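Local coordinates for protein 16S rRNA methylase (PDB 7JLZ) that probably methylates N1 of A1408 in the 16S rRNA of the 30S ribosomal subunit, using S-adenosylmethionine as methyl donor and so conferring aminoglycoside resistance, at residues G36-K41 with K96-L101; S105-I110 with E116-I121; L135-E140 with P187-W192. All blocks are in the same frame, centred on the assembly; numbering follows the deposited sequence.

Contact 1: G36-K41 with K96-L101. With SO4 (sulfate ion), chain E.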
# COMPACT_ATOMS: atom_id res chain seq x y z
N GLY A 36 2.54 -1.67 -9.74
CA GLY A 36 1.89 -0.38 -9.79
C GLY A 36 0.53 -0.35 -10.46
O GLY A 36 -0.04 0.74 -10.58
N ARG A 37 -0.01 -1.49 -10.91
CA ARG A 37 -1.33 -1.50 -11.53
C ARG A 37 -2.37 -0.82 -10.65
O ARG A 37 -3.19 -0.02 -11.14
CB ARG A 37 -1.75 -2.95 -11.83
CG ARG A 37 -3.20 -3.11 -12.29
CD ARG A 37 -3.58 -4.59 -12.31
NE ARG A 37 -5.00 -4.82 -12.60
CZ ARG A 37 -5.49 -5.02 -13.82
NH1 ARG A 37 -4.69 -4.99 -14.88
NH2 ARG A 37 -6.79 -5.24 -13.99
N TYR A 38 -2.34 -1.10 -9.35
CA TYR A 38 -3.31 -0.53 -8.41
C TYR A 38 -3.28 0.99 -8.43
O TYR A 38 -4.33 1.64 -8.37
CB TYR A 38 -3.00 -1.05 -7.01
CG TYR A 38 -4.02 -0.74 -5.93
CD1 TYR A 38 -5.15 -1.54 -5.79
CD2 TYR A 38 -3.84 0.30 -5.04
CE1 TYR A 38 -6.07 -1.31 -4.81
CE2 TYR A 38 -4.78 0.55 -4.04
CZ TYR A 38 -5.89 -0.26 -3.94
OH TYR A 38 -6.83 -0.04 -2.96
N VAL A 39 -2.08 1.56 -8.53
CA VAL A 39 -1.93 3.01 -8.56
C VAL A 39 -2.60 3.58 -9.81
O VAL A 39 -3.41 4.51 -9.74
CB VAL A 39 -0.45 3.39 -8.50
CG1 VAL A 39 -0.28 4.90 -8.71
CG2 VAL A 39 0.14 2.94 -7.15
N TYR A 40 -2.28 3.00 -10.97
CA TYR A 40 -2.84 3.44 -12.24
C TYR A 40 -4.36 3.31 -12.26
O TYR A 40 -5.07 4.25 -12.64
CB TYR A 40 -2.21 2.61 -13.36
CG TYR A 40 -2.88 2.67 -14.72
CD1 TYR A 40 -2.55 3.65 -15.64
CD2 TYR A 40 -3.79 1.68 -15.10
CE1 TYR A 40 -3.15 3.67 -16.90
CE2 TYR A 40 -4.38 1.70 -16.36
CZ TYR A 40 -4.06 2.70 -17.25
OH TYR A 40 -4.65 2.72 -18.49
N LYS A 41 -4.87 2.14 -11.88
CA LYS A 41 -6.31 1.92 -11.95
C LYS A 41 -7.05 2.87 -11.03
O LYS A 41 -8.07 3.45 -11.41
CB LYS A 41 -6.61 0.46 -11.60
CG LYS A 41 -6.08 -0.53 -12.63
CD LYS A 41 -6.92 -0.51 -13.91
CE LYS A 41 -6.50 -1.62 -14.89
NZ LYS A 41 -7.41 -1.69 -16.09
N LYS A 96 -4.42 8.30 3.16
CA LYS A 96 -4.68 6.87 3.18
C LYS A 96 -3.42 6.13 2.78
O LYS A 96 -2.71 6.55 1.86
CB LYS A 96 -5.83 6.48 2.25
CG LYS A 96 -6.16 4.99 2.37
CD LYS A 96 -7.22 4.52 1.40
CE LYS A 96 -7.54 3.05 1.66
NZ LYS A 96 -8.55 2.51 0.71
N LEU A 97 -3.15 5.03 3.48
CA LEU A 97 -2.03 4.15 3.22
C LEU A 97 -2.60 2.76 2.98
O LEU A 97 -3.25 2.20 3.87
CB LEU A 97 -1.05 4.12 4.39
CG LEU A 97 0.10 3.13 4.31
CD1 LEU A 97 0.99 3.40 3.11
CD2 LEU A 97 0.92 3.19 5.61
N THR A 98 -2.39 2.23 1.79
CA THR A 98 -2.83 0.87 1.47
C THR A 98 -1.60 -0.03 1.34
O THR A 98 -0.66 0.30 0.61
CB THR A 98 -3.69 0.86 0.21
OG1 THR A 98 -4.87 1.64 0.46
CG2 THR A 98 -4.13 -0.59 -0.17
N ILE A 99 -1.62 -1.15 2.06
CA ILE A 99 -0.49 -2.06 2.14
C ILE A 99 -0.98 -3.43 1.66
O ILE A 99 -1.75 -4.09 2.37
CB ILE A 99 0.07 -2.17 3.56
CG1 ILE A 99 0.42 -0.78 4.13
CG2 ILE A 99 1.30 -3.05 3.55
CD1 ILE A 99 0.79 -0.81 5.61
N ILE A 100 -0.55 -3.85 0.47
CA ILE A 100 -0.89 -5.16 -0.05
C ILE A 100 0.32 -6.05 0.24
O ILE A 100 1.31 -6.05 -0.50
CB ILE A 100 -1.25 -5.12 -1.53
CG1 ILE A 100 -2.34 -4.07 -1.76
CG2 ILE A 100 -1.68 -6.52 -2.02
CD1 ILE A 100 -2.60 -3.73 -3.21
N LEU A 101 0.25 -6.80 1.34
CA LEU A 101 1.41 -7.55 1.78
C LEU A 101 1.73 -8.66 0.77
O LEU A 101 0.85 -9.12 0.04
CB LEU A 101 1.18 -8.13 3.18
CG LEU A 101 1.26 -7.08 4.30
CD1 LEU A 101 0.97 -7.72 5.64
CD2 LEU A 101 2.61 -6.41 4.32
S SO4 E . -7.49 -7.27 -17.03
O1 SO4 E . -8.51 -6.92 -17.98
O2 SO4 E . -6.84 -8.48 -17.45
O3 SO4 E . -8.08 -7.47 -15.74
O4 SO4 E . -6.52 -6.20 -16.97
O HOH W 1 -6.80 2.11 -1.47
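Y38 reaches from the first turn of helix 37-45 to strand 94-100, a central strand of a Rossmann-like methyltransferase sheet, where T98 and I100 receive it. Its CG stands anti to the backbone N (chi1 -171°), a setting that lays the ring across the gap to the strand. I100 lies over one face of the ring, near the rim, with its CD1 4.2 Å from Y38 CD1. T98 crosses the tyrosine at about a right angle and brings its methyl to the phenol end, T98 CG2 lying 3.9 Å from Y38 OH. The other branch of the threonine, OG1, sits beside its own backbone N and binds a water and, weakly, E28. That water lies in the ring plane at its edge, 2.6 Å from Y38 OH and 2.8 Å from T98 OG1. K96, its chain fully extended, donates a hydrogen bond from NZ to the same water at 2.8 Å and forms a salt bridge with E132. The neighbouring R37 turns instead to a sulfate, probably from the crystallisation liquor: R37 NH1 donates to sulfate O4 at 3.0 Å, and NH2 adds a bond to O4 and a weak one to O3. No direct hydrogen bond joins the two segments; the join is apolar on the ring, while a shared water satisfies the buried phenol hydroxyl and links it to a lysine whose charge is probably offset by E132.

Contact 2: S105-I110 with E116-I121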
# COMPACT_ATOMS: atom_id res chain seq x y z
N SER A 105 10.25 -6.29 4.47
CA SER A 105 10.23 -6.64 5.88
C SER A 105 9.00 -6.11 6.62
O SER A 105 8.84 -6.42 7.80
CB SER A 105 11.49 -6.12 6.56
OG SER A 105 11.59 -4.72 6.36
N LEU A 106 8.16 -5.32 5.97
CA LEU A 106 7.06 -4.66 6.66
C LEU A 106 6.05 -5.68 7.17
O LEU A 106 5.48 -6.44 6.38
CB LEU A 106 6.38 -3.66 5.73
CG LEU A 106 5.36 -2.74 6.41
CD1 LEU A 106 6.03 -1.95 7.53
CD2 LEU A 106 4.71 -1.81 5.41
N LEU A 107 5.81 -5.69 8.48
CA LEU A 107 4.83 -6.59 9.09
C LEU A 107 5.14 -8.05 8.75
O LEU A 107 4.24 -8.87 8.59
CB LEU A 107 3.40 -6.22 8.68
CG LEU A 107 2.87 -4.85 9.12
CD1 LEU A 107 1.57 -4.53 8.41
CD2 LEU A 107 2.71 -4.78 10.64
N GLN A 108 6.43 -8.36 8.64
CA GLN A 108 6.85 -9.66 8.13
C GLN A 108 6.53 -10.80 9.10
O GLN A 108 6.24 -11.92 8.66
CB GLN A 108 8.34 -9.64 7.82
CG GLN A 108 8.82 -10.86 7.06
CD GLN A 108 10.10 -10.61 6.30
OE1 GLN A 108 10.21 -10.98 5.13
NE2 GLN A 108 11.07 -9.97 6.95
N SER A 109 6.57 -10.54 10.41
CA SER A 109 6.38 -11.58 11.41
C SER A 109 5.31 -11.17 12.41
O SER A 109 5.28 -10.02 12.87
CB SER A 109 7.68 -11.89 12.15
OG SER A 109 7.43 -12.61 13.34
N ILE A 110 4.43 -12.11 12.76
CA ILE A 110 3.48 -11.86 13.83
C ILE A 110 4.07 -12.19 15.20
O ILE A 110 3.61 -11.63 16.21
CB ILE A 110 2.18 -12.67 13.63
CG1 ILE A 110 2.27 -14.04 14.29
CG2 ILE A 110 1.87 -12.83 12.15
CD1 ILE A 110 1.20 -14.30 15.33
N GLU A 116 10.24 -1.06 15.65
CA GLU A 116 10.94 0.08 15.08
C GLU A 116 10.73 0.15 13.58
O GLU A 116 10.49 1.23 13.02
CB GLU A 116 12.43 0.01 15.42
N LYS A 117 10.79 -1.00 12.90
CA LYS A 117 10.54 -1.01 11.46
C LYS A 117 9.08 -0.72 11.15
O LYS A 117 8.77 0.07 10.25
CB LYS A 117 10.95 -2.36 10.85
CG LYS A 117 12.40 -2.43 10.41
CD LYS A 117 12.62 -3.61 9.47
CE LYS A 117 14.11 -3.84 9.20
NZ LYS A 117 14.81 -2.59 8.83
N ASN A 118 8.16 -1.36 11.88
CA ASN A 118 6.74 -1.23 11.55
C ASN A 118 6.18 0.15 11.89
O ASN A 118 5.08 0.48 11.43
CB ASN A 118 5.92 -2.32 12.25
CG ASN A 118 6.24 -3.73 11.73
OD1 ASN A 118 6.71 -3.90 10.60
ND2 ASN A 118 5.98 -4.73 12.56
N SER A 119 6.91 0.96 12.67
CA SER A 119 6.50 2.34 12.96
C SER A 119 6.42 3.20 11.71
O SER A 119 5.88 4.32 11.77
CB SER A 119 7.46 2.98 13.96
OG SER A 119 8.66 3.38 13.33
N LEU A 120 6.96 2.73 10.58
CA LEU A 120 6.80 3.43 9.31
C LEU A 120 5.34 3.66 8.98
O LEU A 120 4.99 4.70 8.42
CB LEU A 120 7.48 2.62 8.21
CG LEU A 120 7.30 3.10 6.77
CD1 LEU A 120 8.01 4.42 6.57
CD2 LEU A 120 7.82 2.05 5.80
N ILE A 121 4.47 2.71 9.34
CA ILE A 121 3.06 2.78 8.95
C ILE A 121 2.41 4.03 9.54
O ILE A 121 1.79 4.83 8.82
CB ILE A 121 2.33 1.51 9.40
CG1 ILE A 121 2.87 0.31 8.62
CG2 ILE A 121 0.83 1.64 9.19
CD1 ILE A 121 2.34 -1.02 9.13
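One direct hydrogen bond joins the loop 105-110 to the segment 116-121: the backbone N of L107 donates to OD1 of N118 over 2.9 Å. It is fairly straight at the hydrogen, 159°, but the donor stands above the plane of the amide carbonyl, 37° out of it. N118 can reach because its CG lies anti to the carbonyl carbon (chi1 -66°), which carries the amide across to the loop. The other end of that amide, ND2, rests 3.8 Å from L107 CD2 and has a weak hydrogen bond to N170.

The apolar contacts converge on I121. L107 crosses it at about a right angle, with L107 CD1 3.7 Å from I121 CD1, while L106 meets the same branch one atom nearer the backbone, its CD1 4.0 Å from I121 CG1. The same L106 methyl also touches N118 OD1, so amide and leucine pack together. I121 continues inward onto L97 and I99 of strand 94-100.

At the more open side the contact is between a lysine chain and a serine: K117 CD lies 3.5 Å from S105 OG. That hydroxyl is hydrogen-bonded to E84, to which K117 NZ makes a long, weak ion pair.

S105 to Q108 form a type II beta turn, closed by Q108 N to S105 O at 3.2 Å. The side chain of N118 thus holds a turn in the connection that follows the fourth strand of a Rossmann-like methyltransferase sheet.

Contact 3: L135-E140 with P187-W192. With SO4 (sulfate ion), chain E.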
# COMPACT_ATOMS: atom_id res chain seq x y z
N LEU A 135 -4.52 -8.80 3.10
CA LEU A 135 -3.81 -9.98 3.57
C LEU A 135 -4.19 -11.18 2.72
O LEU A 135 -5.32 -11.30 2.24
CB LEU A 135 -4.14 -10.29 5.04
CG LEU A 135 -3.58 -9.36 6.12
CD1 LEU A 135 -4.01 -9.80 7.52
CD2 LEU A 135 -2.08 -9.33 6.02
N GLY A 136 -3.22 -12.08 2.55
CA GLY A 136 -3.46 -13.34 1.89
C GLY A 136 -2.42 -13.72 0.85
O GLY A 136 -2.33 -14.89 0.47
N TYR A 137 -1.62 -12.75 0.39
CA TYR A 137 -0.62 -13.02 -0.64
C TYR A 137 0.68 -13.60 -0.07
O TYR A 137 1.34 -14.39 -0.76
CB TYR A 137 -0.29 -11.74 -1.42
CG TYR A 137 -1.36 -11.29 -2.40
CD1 TYR A 137 -1.49 -11.87 -3.65
CD2 TYR A 137 -2.24 -10.27 -2.06
CE1 TYR A 137 -2.45 -11.45 -4.55
CE2 TYR A 137 -3.21 -9.84 -2.95
CZ TYR A 137 -3.32 -10.44 -4.19
OH TYR A 137 -4.29 -10.02 -5.08
N SER A 138 1.06 -13.21 1.15
CA SER A 138 2.32 -13.66 1.74
C SER A 138 2.40 -15.19 1.76
O SER A 138 1.38 -15.89 1.78
CB SER A 138 2.47 -13.13 3.16
OG SER A 138 2.59 -11.72 3.18
N GLN A 139 3.64 -15.70 1.76
CA GLN A 139 3.85 -17.14 1.77
C GLN A 139 3.26 -17.79 3.01
O GLN A 139 2.92 -18.98 2.99
CB GLN A 139 5.35 -17.45 1.67
N GLU A 140 3.11 -17.03 4.11
CA GLU A 140 2.54 -17.57 5.34
C GLU A 140 1.07 -17.97 5.20
O GLU A 140 0.54 -18.64 6.10
CB GLU A 140 2.67 -16.55 6.48
CG GLU A 140 4.09 -16.14 6.81
CD GLU A 140 4.37 -14.69 6.44
OE1 GLU A 140 4.51 -14.40 5.23
OE2 GLU A 140 4.44 -13.84 7.35
N PRO A 187 -8.45 -3.97 -9.40
CA PRO A 187 -7.37 -2.99 -9.37
C PRO A 187 -6.01 -3.59 -9.04
O PRO A 187 -4.99 -3.06 -9.49
CB PRO A 187 -7.81 -1.99 -8.29
CG PRO A 187 -9.26 -2.18 -8.15
CD PRO A 187 -9.54 -3.62 -8.47
N ILE A 188 -5.97 -4.66 -8.26
CA ILE A 188 -4.71 -5.22 -7.79
C ILE A 188 -4.06 -6.11 -8.85
O ILE A 188 -2.86 -5.99 -9.14
CB ILE A 188 -4.95 -6.00 -6.48
CG1 ILE A 188 -5.57 -5.10 -5.41
CG2 ILE A 188 -3.66 -6.65 -5.99
CD1 ILE A 188 -6.19 -5.86 -4.28
N GLU A 189 -4.86 -7.02 -9.44
CA GLU A 189 -4.40 -8.12 -10.27
C GLU A 189 -5.16 -8.10 -11.59
O GLU A 189 -6.37 -7.90 -11.59
CB GLU A 189 -4.72 -9.47 -9.60
CG GLU A 189 -3.59 -10.25 -9.00
CD GLU A 189 -4.01 -11.69 -8.75
OE1 GLU A 189 -5.22 -11.97 -8.90
OE2 GLU A 189 -3.15 -12.53 -8.43
N SER A 190 -4.47 -8.38 -12.69
CA SER A 190 -5.18 -8.67 -13.93
C SER A 190 -6.04 -9.92 -13.77
O SER A 190 -5.62 -10.92 -13.20
CB SER A 190 -4.18 -8.88 -15.07
OG SER A 190 -4.78 -9.59 -16.12
N THR A 191 -7.27 -9.87 -14.31
CA THR A 191 -8.15 -11.02 -14.23
C THR A 191 -7.67 -12.15 -15.14
O THR A 191 -7.81 -13.33 -14.80
CB THR A 191 -9.58 -10.64 -14.61
OG1 THR A 191 -10.04 -9.57 -13.78
CG2 THR A 191 -10.52 -11.83 -14.48
N TRP A 192 -7.10 -11.81 -16.29
CA TRP A 192 -6.91 -12.78 -17.35
C TRP A 192 -5.47 -13.21 -17.57
O TRP A 192 -5.25 -14.20 -18.28
CB TRP A 192 -7.50 -12.20 -18.66
CG TRP A 192 -8.94 -11.81 -18.47
CD1 TRP A 192 -9.44 -10.54 -18.41
CD2 TRP A 192 -10.05 -12.69 -18.27
NE1 TRP A 192 -10.80 -10.59 -18.21
CE2 TRP A 192 -11.20 -11.90 -18.12
CE3 TRP A 192 -10.17 -14.08 -18.20
CZ2 TRP A 192 -12.46 -12.44 -17.90
CZ3 TRP A 192 -11.43 -14.63 -17.99
CH2 TRP A 192 -12.56 -13.81 -17.85
S SO4 E . -7.49 -7.27 -17.03
O1 SO4 E . -8.51 -6.92 -17.98
O2 SO4 E . -6.84 -8.48 -17.45
O3 SO4 E . -8.08 -7.47 -15.74
O4 SO4 E . -6.52 -6.20 -16.97
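Y137 and I188 meet where two loops approach each other at the C-terminal edge of the parallel strands of a Rossmann-like methyltransferase fold, the rim where this family places its cofactor and substrate. The closest approach is between the phenol oxygen and a methyl: Y137 OH lies 3.5 Å from I188 CG2, the two side chains crossing at a slant. E189 joins them with its aliphatic part, CG being 4.0 Å from the same Y137 OH. Its carboxylate reaches the ring edge, where OE2 lies near the ring plane 4.1 Å from Y137 CE1, and the carboxylate plane is turned 71° from the ring.

The next layer packs behind these groups. Y137 comes two residues after the end of strand 129-135, past G136, and its CG lies anti to the carbonyl carbon (chi1 -74°), carrying the ring over to the facing loop; the tyrosine also packs on I100 and L204. I188 rests on I100 and on Y38 of helix 37-45, so the contact is backed by the body of the sheet and its helix.

Beyond E189 the chain binds a sulfate, probably from the crystallisation liquor. T191 N donates to sulfate O3 at 2.9 Å, almost straight at 175°, with K186 NZ and R37 among the other donors. S190 OG also accepts from W192 N in an ST turn. Next to it the indole of W192 carries T191 CG2 over its centre, while sulfate O1 lies in plane at its edge. The serine hydroxyl donates a hydrogen bond to the anion, S190 OG to sulfate O2 being 2.7 Å.

In the fold
The contacts follow one another along the chain in the order 1, 2, 3, and all bear on the central seven-stranded mixed sheet. Contacts 1 and 3 have centres about 11 Å apart, share the sulfate and meet where the R37 chain packs against P187 and E189. Contact 2, its centre about 18 Å from that of contact 1 and about 20 Å from that of contact 3, packs on the other face of strand 94-100, where I99 touches L106 and I121. That strand therefore has helix 37-45 on one side and the 105-121 connection on the other. L101, just past its end, reaches both other contacts through L106 and L135, so the loops at this end of the sheet, probably near the cofactor and substrate sites as in related methyltransferases, pack on a common strand.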